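Local structure of leucine-rich repeat protein TpLRR (Treponema pallidum, 6MLX) at residues G72-A75 with F76-C79; D199-K202 with R203-R206. The protein is of unknown function but forms a leucine-rich repeat solenoid, probably periplasmic, an architecture that in other proteins commonly serves to bind partner proteins. One frame throughout, in Å; residues are numbered along the deposited sequence.

Contact 1: residues G72-A75 with F76-C79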
ATOM      1  N   GLY A  72      -8.568  -4.810   3.349  1.00 28.73           N
ATOM      2  CA  GLY A  72      -9.688  -3.897   3.203  1.00 28.57           C
ATOM      3  C   GLY A  72      -9.362  -2.453   3.559  1.00 28.56           C
ATOM      4  O   GLY A  72      -8.271  -2.112   4.010  1.00 28.67           O
ATOM      5  N   GLN A  73     -10.355  -1.589   3.360  1.00 28.50           N
ATOM      6  CA  GLN A  73     -10.127  -0.155   3.500  1.00 28.40           C
ATOM      7  C   GLN A  73      -9.756   0.209   4.936  1.00 28.31           C
ATOM      8  O   GLN A  73     -10.275  -0.363   5.898  1.00 28.35           O
ATOM      9  CB  GLN A  73     -11.369   0.628   3.063  1.00 28.13           C
ATOM     10  CG  GLN A  73     -12.570   0.429   3.987  1.00 27.88           C
ATOM     11  CD  GLN A  73     -13.563   1.576   3.927  1.00 27.47           C
ATOM     12  OE1 GLN A  73     -13.872   2.073   2.850  1.00 27.29           O
ATOM     13  NE2 GLN A  73     -14.077   1.999   5.091  1.00 27.23           N
ATOM     14  N   HIS A  74      -8.823   1.151   5.073  1.00 28.33           N
ATOM     15  CA  HIS A  74      -8.377   1.634   6.381  1.00 28.33           C
ATOM     16  C   HIS A  74      -7.934   0.491   7.298  1.00 28.47           C
ATOM     17  O   HIS A  74      -7.981   0.624   8.522  1.00 28.39           O
ATOM     18  CB  HIS A  74      -9.472   2.464   7.081  1.00 27.94           C
ATOM     19  CG  HIS A  74      -9.892   3.707   6.347  1.00 27.66           C
ATOM     20  ND1 HIS A  74      -9.307   4.937   6.565  1.00 27.66           N
ATOM     21  CD2 HIS A  74     -10.872   3.916   5.437  1.00 27.44           C
ATOM     22  CE1 HIS A  74      -9.889   5.842   5.797  1.00 27.42           C
ATOM     23  NE2 HIS A  74     -10.836   5.247   5.097  1.00 27.28           N
ATOM     24  N   ALA A  75      -7.503  -0.647   6.725  1.00 28.71           N
ATOM     25  CA  ALA A  75      -7.187  -1.814   7.558  1.00 28.83           C
ATOM     26  C   ALA A  75      -6.109  -1.505   8.594  1.00 28.96           C
ATOM     27  O   ALA A  75      -6.202  -1.939   9.748  1.00 28.94           O
ATOM     28  CB  ALA A  75      -6.750  -2.993   6.698  1.00 28.92           C
ATOM     29  N   PHE A  76      -5.061  -0.783   8.201  1.00 29.03           N
ATOM     30  CA  PHE A  76      -4.005  -0.428   9.142  1.00 29.11           C
ATOM     31  C   PHE A  76      -3.885   1.078   9.313  1.00 29.03           C
ATOM     32  O   PHE A  76      -2.832   1.565   9.716  1.00 29.17           O
ATOM     33  CB  PHE A  76      -2.669  -1.030   8.709  1.00 29.34           C
ATOM     34  CG  PHE A  76      -2.690  -2.523   8.602  1.00 29.43           C
ATOM     35  CD1 PHE A  76      -2.384  -3.312   9.697  1.00 29.41           C
ATOM     36  CD2 PHE A  76      -3.019  -3.143   7.407  1.00 29.42           C
ATOM     37  CE1 PHE A  76      -2.398  -4.695   9.600  1.00 29.44           C
ATOM     38  CE2 PHE A  76      -3.034  -4.518   7.301  1.00 29.40           C
ATOM     39  CZ  PHE A  76      -2.725  -5.296   8.399  1.00 29.50           C
ATOM     40  N   ASP A  77      -4.946   1.818   9.000  1.00 28.94           N
ATOM     41  CA  ASP A  77      -5.003   3.253   9.247  1.00 28.87           C
ATOM     42  C   ASP A  77      -4.650   3.545  10.703  1.00 28.97           C
ATOM     43  O   ASP A  77      -5.270   3.001  11.620  1.00 28.81           O
ATOM     44  CB  ASP A  77      -6.412   3.749   8.908  1.00 28.60           C
ATOM     45  CG  ASP A  77      -6.554   5.266   8.955  1.00 28.42           C
ATOM     46  OD1 ASP A  77      -5.692   5.967   9.520  1.00 28.53           O
ATOM     47  OD2 ASP A  77      -7.555   5.761   8.410  1.00 28.24           O
ATOM     48  N   GLY A  78      -3.606   4.348  10.913  1.00 29.33           N
ATOM     49  CA  GLY A  78      -3.226   4.759  12.251  1.00 29.27           C
ATOM     50  C   GLY A  78      -2.290   3.827  12.993  1.00 29.52           C
ATOM     51  O   GLY A  78      -2.058   4.035  14.190  1.00 29.48           O
ATOM     52  N   CYS A  79      -1.734   2.810  12.335  1.00 29.78           N
ATOM     53  CA  CYS A  79      -0.748   1.953  12.996  1.00 30.02           C
ATOM     54  C   CYS A  79       0.606   2.662  12.988  1.00 30.17           C
ATOM     55  O   CYS A  79       1.542   2.293  12.277  1.00 30.40           O
ATOM     56  CB  CYS A  79      -0.680   0.590  12.331  1.00 30.11           C
ATOM     57  SG  CYS A  79      -2.169  -0.373  12.616  1.00 29.98           S
TER
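His-74 and Asp-77 project side by side from the same flank of the chain, the imidazole and the carboxylate nearly coplanar, with 19° between their planes. Edge to edge they share a short hydrogen bond, His-74 ND1 to Asp-77 OD2 at 2.7 Å, almost straight at 165°. The acceptor lies in the plane of the ring and offers its anti lone pair, turned away from the other carboxylate oxygen. Asp-77 reaches this position with CG anti to its backbone N (chi1 -173°), and the bond helps to fix the rotation of the imidazole, which also stacks on His-97. Between the same two residues a weak backbone bond, Asp-77 N to His-74 O at 3.3 Å, closes the bend between the two type II turns, Gly-72 to Ala-75 and Phe-76 to Cys-79. Phe-76 leaves the chain away from the 72-75 segment, and its CD2 meets Ala-75 CB at 3.8 Å. Its ring stacks on Phe-53 and meets Phe-99 with planes parallel. These three rings, Phe-53, Phe-76 and Phe-99, resemble the phenylalanine spine of leucine-rich repeat solenoids, here in the BspA-type region.

Contact 2: residues D199-K202 with R203-R206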
ATOM      1  N   ASP A 199      15.865  17.515 -13.409  1.00 33.12           N
ATOM      2  CA  ASP A 199      15.449  18.179 -14.643  1.00 33.24           C
ATOM      3  C   ASP A 199      15.214  17.188 -15.774  1.00 33.16           C
ATOM      4  O   ASP A 199      14.257  17.341 -16.544  1.00 33.15           O
ATOM      5  CB  ASP A 199      16.484  19.220 -15.068  1.00 33.53           C
ATOM      6  CG  ASP A 199      16.345  20.508 -14.303  1.00 33.74           C
ATOM      7  OD1 ASP A 199      15.239  21.103 -14.326  1.00 33.87           O
ATOM      8  OD2 ASP A 199      17.339  20.928 -13.683  1.00 33.98           O
ATOM      9  N   VAL A 200      16.074  16.174 -15.906  1.00 33.12           N
ATOM     10  CA  VAL A 200      15.880  15.199 -16.978  1.00 33.13           C
ATOM     11  C   VAL A 200      14.549  14.471 -16.788  1.00 32.93           C
ATOM     12  O   VAL A 200      13.824  14.194 -17.759  1.00 32.77           O
ATOM     13  CB  VAL A 200      17.082  14.232 -17.054  1.00 33.17           C
ATOM     14  CG1 VAL A 200      16.969  13.092 -16.045  1.00 33.01           C
ATOM     15  CG2 VAL A 200      17.255  13.691 -18.486  1.00 33.19           C
ATOM     16  N   LEU A 201      14.167  14.231 -15.531  1.00 32.59           N
ATOM     17  CA  LEU A 201      12.878  13.604 -15.266  1.00 32.37           C
ATOM     18  C   LEU A 201      11.733  14.531 -15.655  1.00 32.40           C
ATOM     19  O   LEU A 201      10.865  14.156 -16.451  1.00 32.23           O
ATOM     20  CB  LEU A 201      12.785  13.200 -13.798  1.00 32.23           C
ATOM     21  CG  LEU A 201      11.481  12.496 -13.415  1.00 32.00           C
ATOM     22  CD1 LEU A 201      11.155  11.379 -14.418  1.00 31.83           C
ATOM     23  CD2 LEU A 201      11.588  11.956 -12.006  1.00 31.85           C
ATOM     24  N   LYS A 202      11.732  15.756 -15.117  1.00 32.67           N
ATOM     25  CA  LYS A 202      10.715  16.747 -15.463  1.00 32.71           C
ATOM     26  C   LYS A 202      10.546  16.896 -16.976  1.00 32.85           C
ATOM     27  O   LYS A 202       9.421  17.038 -17.470  1.00 32.73           O
ATOM     28  CB  LYS A 202      11.079  18.101 -14.850  1.00 32.85           C
ATOM     29  CG  LYS A 202      10.877  18.227 -13.357  1.00 32.73           C
ATOM     30  CD  LYS A 202      11.425  19.580 -12.897  1.00 32.92           C
ATOM     31  CE  LYS A 202      11.172  19.844 -11.426  1.00 32.81           C
ATOM     32  NZ  LYS A 202      12.051  20.947 -10.912  1.00 33.05           N
ATOM     33  N   ARG A 203      11.648  16.861 -17.732  1.00 33.10           N
ATOM     34  CA  ARG A 203      11.532  17.016 -19.181  1.00 33.15           C
ATOM     35  C   ARG A 203      10.892  15.796 -19.825  1.00 32.93           C
ATOM     36  O   ARG A 203      10.055  15.941 -20.723  1.00 32.85           O
ATOM     37  CB  ARG A 203      12.901  17.290 -19.812  1.00 33.34           C
ATOM     38  CG  ARG A 203      13.415  18.709 -19.566  1.00 33.66           C
ATOM     39  CD  ARG A 203      14.574  19.078 -20.491  1.00 33.95           C
ATOM     40  NE  ARG A 203      15.743  18.222 -20.314  1.00 33.97           N
ATOM     41  CZ  ARG A 203      16.699  18.438 -19.415  1.00 34.06           C
ATOM     42  NH1 ARG A 203      16.613  19.481 -18.592  1.00 34.09           N
ATOM     43  NH2 ARG A 203      17.732  17.602 -19.331  1.00 34.00           N
ATOM     44  N   SER A 204      11.279  14.581 -19.415  1.00 32.86           N
ATOM     45  CA  SER A 204      10.657  13.426 -20.061  1.00 32.63           C
ATOM     46  C   SER A 204       9.184  13.306 -19.677  1.00 32.51           C
ATOM     47  O   SER A 204       8.371  12.805 -20.472  1.00 32.31           O
ATOM     48  CB  SER A 204      11.440  12.144 -19.750  1.00 32.56           C
ATOM     49  OG  SER A 204      11.601  11.944 -18.363  1.00 32.74           O
ATOM     50  N   VAL A 205       8.809  13.839 -18.510  1.00 32.39           N
ATOM     51  CA  VAL A 205       7.407  13.859 -18.105  1.00 32.19           C
ATOM     52  C   VAL A 205       6.618  14.887 -18.914  1.00 32.25           C
ATOM     53  O   VAL A 205       5.490  14.613 -19.354  1.00 32.00           O
ATOM     54  CB  VAL A 205       7.290  14.120 -16.591  1.00 32.23           C
ATOM     55  CG1 VAL A 205       5.908  14.609 -16.242  1.00 32.08           C
ATOM     56  CG2 VAL A 205       7.593  12.843 -15.805  1.00 32.04           C
ATOM     57  N   ARG A 206       7.174  16.095 -19.098  1.00 32.58           N
ATOM     58  CA  ARG A 206       6.503  17.062 -19.964  1.00 32.57           C
ATOM     59  C   ARG A 206       6.364  16.508 -21.375  1.00 32.41           C
ATOM     60  O   ARG A 206       5.295  16.615 -21.989  1.00 32.21           O
ATOM     61  CB  ARG A 206       7.250  18.405 -19.962  1.00 32.85           C
ATOM     62  CG  ARG A 206       7.356  19.077 -18.574  1.00 32.95           C
ATOM     63  CD  ARG A 206       6.686  20.465 -18.477  1.00 33.04           C
ATOM     64  NE  ARG A 206       5.334  20.411 -17.901  1.00 32.81           N
ATOM     65  CZ  ARG A 206       4.956  20.942 -16.737  1.00 32.69           C
ATOM     66  NH1 ARG A 206       5.814  21.601 -15.975  1.00 32.87           N
ATOM     67  NH2 ARG A 206       3.693  20.808 -16.335  1.00 32.53           N
TER
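Asp-199 to Arg-206 form most of the single helix of the chain, and the contact is that of successive alpha-helical turns. Four backbone bonds join them: Arg-203 N to Asp-199 O, Ser-204 N to Val-200 O, Val-205 N to Leu-201 O and Arg-206 N to Lys-202 O. Side-chain polar contacts add to this ladder. Ser-204 OG sits between its own backbone N and carbonyl carbon (chi1 54°), which turns it back toward the preceding turn; it lies 3.0 Å from Leu-201 O and 3.2 Å from Val-200 O, and its one proton may go to either carbonyl. Arg-206 sends its guanidinium out of the helix, with NE bonded to Tyr-210 O and NH2 to Gly-212 O, tying the helix to the chain that follows. Apolar packing is light: Leu-201 CD1 meets Val-205 CG2 at 4.1 Å, and Val-205, buried, also touches Phe-191 and Tyr-210. On the exposed side the charged groups come near without touching. In Arg-203 the bend at chi3 (-62°) brings one guanidinium face over Asp-199 O and Val-200 CA, both offset toward its rim. Asp-199 OD1 and Arg-203 NH1 stay 4.8 Å apart, too far for a salt bridge; NH1 instead comes to 3.5 Å from Asp-199 CB.

Contacts 1 and 2 lie in series along the chain and on opposite sides of its centre, their own centres 34 Å apart and their nearest atoms about 28 Å, so neither touches the other. Contact 1 is buried, about 10 Å from the centre of the chain, within a repeat coil whose neighbours continue its stacking. Contact 2 sits at the surface, about 26 Å out, on helix 199-207 near the C-terminal end of the solenoid. The two thus differ in how the chain is organised: consecutive turns hydrogen-bonded to the coils before and after in residues 72-79, and a regular helix in residues 199-206. With the function unknown, neither can be related to an active site.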